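Local coordinates for protein ABC transporter (Caldanaerobius, PDB 4G68) that probably serves as the extracellular solute-binding component of an ABC transporter, capturing xylan-derived sugars for uptake by a thermophilic bacterium, at residues D199-P202 against G203-Y207; G249-D252 against S253-G257. One frame throughout, in Å; residues are numbered along the deposited sequence.

Interaction 1 of 2, residues D199-P202 against G203-Y207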
loop_
_atom_site.group_PDB
_atom_site.type_symbol
_atom_site.label_atom_id
_atom_site.label_comp_id
_atom_site.label_asym_id
_atom_site.label_seq_id
_atom_site.Cartn_x
_atom_site.Cartn_y
_atom_site.Cartn_z
ATOM N N ASP C 199 9.868 7.127 7.435
ATOM C CA ASP C 199 9.227 7.690 6.287
ATOM C C ASP C 199 7.752 7.902 6.565
ATOM O O ASP C 199 7.034 8.273 5.683
ATOM C CB ASP C 199 9.520 6.815 5.027
ATOM C CG ASP C 199 11.037 6.759 4.689
ATOM O OD1 ASP C 199 11.646 7.845 4.570
ATOM O OD2 ASP C 199 11.633 5.655 4.513
ATOM N N GLU C 200 7.315 7.684 7.818
ATOM C CA GLU C 200 5.933 8.004 8.340
ATOM C C GLU C 200 4.726 7.252 7.780
ATOM O O GLU C 200 3.748 6.993 8.504
ATOM C CB GLU C 200 5.666 9.514 8.325
ATOM C CG GLU C 200 6.899 10.275 8.797
ATOM C CD GLU C 200 6.647 11.756 8.966
ATOM O OE1 GLU C 200 5.681 12.268 8.360
ATOM O OE2 GLU C 200 7.418 12.401 9.730
ATOM N N TRP C 201 4.761 6.960 6.476
ATOM C CA TRP C 201 3.678 6.218 5.903
ATOM C C TRP C 201 3.450 4.829 6.528
ATOM O O TRP C 201 2.338 4.492 6.767
ATOM C CB TRP C 201 3.657 6.247 4.356
ATOM C CG TRP C 201 4.705 5.414 3.749
ATOM C CD1 TRP C 201 5.956 5.810 3.273
ATOM C CD2 TRP C 201 4.669 3.970 3.603
ATOM N NE1 TRP C 201 6.664 4.735 2.828
ATOM C CE2 TRP C 201 5.942 3.590 2.996
ATOM C CE3 TRP C 201 3.698 2.976 3.844
ATOM C CZ2 TRP C 201 6.254 2.263 2.715
ATOM C CZ3 TRP C 201 4.021 1.671 3.556
ATOM C CH2 TRP C 201 5.269 1.319 2.991
ATOM N N PRO C 202 4.487 4.055 6.844
ATOM C CA PRO C 202 4.130 2.725 7.384
ATOM C C PRO C 202 3.318 2.766 8.702
ATOM O O PRO C 202 2.371 2.006 8.837
ATOM C CB PRO C 202 5.481 2.044 7.564
ATOM C CG PRO C 202 6.415 2.787 6.689
ATOM C CD PRO C 202 5.949 4.218 6.751
ATOM N N GLY C 203 3.666 3.649 9.655
ATOM C CA GLY C 203 2.914 3.741 10.920
ATOM C C GLY C 203 1.538 4.335 10.760
ATOM O O GLY C 203 0.616 4.121 11.626
ATOM N N MET C 204 1.420 5.152 9.701
ATOM C CA MET C 204 0.196 5.810 9.338
ATOM C C MET C 204 -0.866 4.705 9.049
ATOM O O MET C 204 -1.924 4.785 9.551
ATOM C CB MET C 204 0.496 6.680 8.100
ATOM C CG MET C 204 -0.438 7.826 7.860
ATOM S SD MET C 204 -0.861 8.044 6.085
ATOM C CE MET C 204 -1.413 6.346 5.737
ATOM N N TRP C 205 -0.560 3.724 8.191
ATOM C CA TRP C 205 -1.372 2.433 8.120
ATOM C C TRP C 205 -2.061 1.911 9.411
ATOM O O TRP C 205 -3.280 1.507 9.406
ATOM C CB TRP C 205 -0.523 1.331 7.472
ATOM C CG TRP C 205 -0.520 1.501 5.987
ATOM C CD1 TRP C 205 -0.031 2.594 5.258
ATOM C CD2 TRP C 205 -1.114 0.609 4.986
ATOM N NE1 TRP C 205 -0.330 2.453 3.915
ATOM C CE2 TRP C 205 -0.974 1.292 3.689
ATOM C CE3 TRP C 205 -1.784 -0.601 5.036
ATOM C CZ2 TRP C 205 -1.403 0.705 2.506
ATOM C CZ3 TRP C 205 -2.218 -1.180 3.870
ATOM C CH2 TRP C 205 -2.055 -0.540 2.623
ATOM N N TYR C 206 -1.289 1.870 10.506
ATOM C CA TYR C 206 -1.789 1.448 11.792
ATOM C C TYR C 206 -2.899 2.379 12.198
ATOM O O TYR C 206 -3.997 1.895 12.541
ATOM C CB TYR C 206 -0.653 1.472 12.855
ATOM C CG TYR C 206 0.386 0.402 12.772
ATOM C CD1 TYR C 206 0.646 -0.385 13.896
ATOM C CD2 TYR C 206 1.213 0.241 11.649
ATOM C CE1 TYR C 206 1.611 -1.358 13.868
ATOM C CE2 TYR C 206 2.221 -0.726 11.626
ATOM C CZ TYR C 206 2.414 -1.507 12.756
ATOM O OH TYR C 206 3.367 -2.522 12.795
ATOM N N TYR C 207 -2.643 3.701 12.138
ATOM C CA TYR C 207 -3.660 4.667 12.620
ATOM C C TYR C 207 -4.897 4.649 11.737
ATOM O O TYR C 207 -6.015 4.545 12.219
ATOM C CB TYR C 207 -3.116 6.149 12.657
ATOM C CG TYR C 207 -4.244 7.041 13.003
ATOM C CD1 TYR C 207 -4.565 7.296 14.338
ATOM C CD2 TYR C 207 -5.092 7.533 12.013
ATOM C CE1 TYR C 207 -5.696 8.069 14.660
ATOM C CE2 TYR C 207 -6.224 8.259 12.313
ATOM C CZ TYR C 207 -6.513 8.558 13.640
ATOM O OH TYR C 207 -7.627 9.334 13.898
#
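The first turn of helix 201-215, with E200 as its N-cap residue, brings W201 against W205 one turn further on. M204 N bonds to E200 O at 3.2 Å and, weakly, to W201 O at 3.1 Å. W201 O also accepts a weak bond from W205 N at 3.3 Å. The two indoles project alongside each other in the same direction, as an offset edge-to-face pair with planes at 75°. The edge of W201 is turned to the face of W205, and W201 CE3 comes 4.0 Å from W205 CD1. W201 CG sits between its own N and carbonyl carbon (chi1 74°), with P202 CD above one face of the ring, near the rim. Y206 CD2 approaches P202 O edge-on at 3.5 Å. Replacing W205 with an alanine would probably leave the W201 edge without its aromatic partner and open a gap beside A391. W201 is further fixed by a hydrogen bond from NE1 to D80 and by a cation-pi contact with K83, so ring packing, a nearby carboxylate and a nearby cation together limit how its indole can turn.

Interaction 2 of 2, residues G249-D252 against S253-G257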
loop_
_atom_site.group_PDB
_atom_site.type_symbol
_atom_site.label_atom_id
_atom_site.label_comp_id
_atom_site.label_asym_id
_atom_site.label_seq_id
_atom_site.Cartn_x
_atom_site.Cartn_y
_atom_site.Cartn_z
ATOM N N GLY C 249 4.309 -1.333 24.541
ATOM C CA GLY C 249 5.678 -1.674 24.102
ATOM C C GLY C 249 5.633 -2.563 22.858
ATOM O O GLY C 249 6.447 -3.485 22.704
ATOM N N ALA C 250 4.659 -2.300 21.983
ATOM C CA ALA C 250 4.646 -2.940 20.658
ATOM C C ALA C 250 5.939 -2.769 19.828
ATOM O O ALA C 250 6.270 -3.647 19.045
ATOM C CB ALA C 250 3.440 -2.482 19.866
ATOM N N PHE C 251 6.677 -1.662 19.999
ATOM C CA PHE C 251 7.765 -1.318 19.058
ATOM C C PHE C 251 9.137 -1.285 19.703
ATOM O O PHE C 251 9.266 -0.880 20.856
ATOM C CB PHE C 251 7.447 -0.016 18.261
ATOM C CG PHE C 251 5.993 0.027 17.749
ATOM C CD1 PHE C 251 5.577 -0.789 16.660
ATOM C CD2 PHE C 251 5.020 0.850 18.381
ATOM C CE1 PHE C 251 4.240 -0.796 16.258
ATOM C CE2 PHE C 251 3.701 0.848 17.963
ATOM C CZ PHE C 251 3.299 0.040 16.911
ATOM N N ASP C 252 10.161 -1.690 18.971
ATOM C CA ASP C 252 11.538 -1.547 19.434
ATOM C C ASP C 252 11.830 -0.072 19.749
ATOM O O ASP C 252 11.258 0.821 19.132
ATOM C CB ASP C 252 12.521 -2.022 18.382
ATOM C CG ASP C 252 12.712 -3.543 18.381
ATOM O OD1 ASP C 252 12.811 -4.191 19.464
ATOM O OD2 ASP C 252 12.791 -4.098 17.259
ATOM N N SER C 253 12.720 0.181 20.699
ATOM C CA SER C 253 13.095 1.557 21.076
ATOM C C SER C 253 13.368 2.527 19.866
ATOM O O SER C 253 12.804 3.622 19.789
ATOM C CB SER C 253 14.280 1.522 22.074
ATOM O OG SER C 253 14.034 0.613 23.166
ATOM N N GLY C 254 14.205 2.123 18.919
ATOM C CA GLY C 254 14.533 3.002 17.774
ATOM C C GLY C 254 13.673 2.927 16.506
ATOM O O GLY C 254 14.127 3.314 15.390
ATOM N N PHE C 255 12.431 2.465 16.654
ATOM C CA PHE C 255 11.559 2.221 15.477
ATOM C C PHE C 255 11.377 3.475 14.621
ATOM O O PHE C 255 11.277 3.357 13.403
ATOM C CB PHE C 255 10.217 1.579 15.896
ATOM C CG PHE C 255 9.229 2.529 16.557
ATOM C CD1 PHE C 255 8.113 2.945 15.877
ATOM C CD2 PHE C 255 9.408 2.989 17.860
ATOM C CE1 PHE C 255 7.200 3.791 16.452
ATOM C CE2 PHE C 255 8.469 3.828 18.455
ATOM C CZ PHE C 255 7.387 4.246 17.745
ATOM N N MET C 256 11.366 4.670 15.252
ATOM C CA MET C 256 11.142 5.947 14.515
ATOM C C MET C 256 12.294 6.314 13.565
ATOM O O MET C 256 12.098 7.105 12.629
ATOM C CB MET C 256 10.738 7.131 15.424
ATOM C CG MET C 256 9.258 7.116 15.790
ATOM S SD MET C 256 8.675 8.246 17.062
ATOM C CE MET C 256 10.010 8.181 18.251
ATOM N N GLY C 257 13.463 5.709 13.780
ATOM C CA GLY C 257 14.647 5.911 12.922
ATOM C C GLY C 257 14.849 4.867 11.833
ATOM O O GLY C 257 15.830 4.920 11.093
#
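F251 and F255 supply the aromatic part of this local contact, an offset stack with centroids 5.0 Å apart and planes at 25°. A CH-pi contact joins the same pair: F251 CB lies over one face of the F255 ring, 3.7 Å from its centroid and 18° off the ring normal. M256 CG lies over the opposite face of F255, toward its rim, while A250 CB sits over the centre of one face of F251. With chi1 at 75°, F255 tucks its ring in over its own backbone, on the side of F251. Backbone polar contacts come from a type I beta turn, D252 to F255, closed by F255 N bonding to D252 O at 3.2 Å. The same oxygen, D252 O, meets the edge of the F255 ring, 3.1 Å from F255 CD2. D252 N is buried without a hydrogen-bond partner, whereas the D252 carboxylate bonds through OD1 to T191. The segment follows helix 233-248, which ends in a Schellman motif at G249, and leads toward helix 260-268. F251 packs back on M245 and V246 of the former helix, and both phenylalanines touch L195 in a loop that precedes helix 201-215.

Interaction 1 comes first along the chain, at the start of helix 201-215; interaction 2 follows in the connection between helices 233-248 and 260-268. Their centres are about 13 Å apart, on the same side of the chain's centre, and they touch directly where Y206 CE1 packs 3.6 Å from F251 CE1. L195 and M245 each contact both Y206 and F251, so helix 233-248 and the loop around L195 link the two sites. The centre of interaction 1, which is buried, lies about 10 Å, and that of the partly buried interaction 2 about 21 Å, from the centre of the chain. The Y206-F251 contact thus joins the start of helix 201-215 to the connection after helix 233-248 in this solute-binding protein.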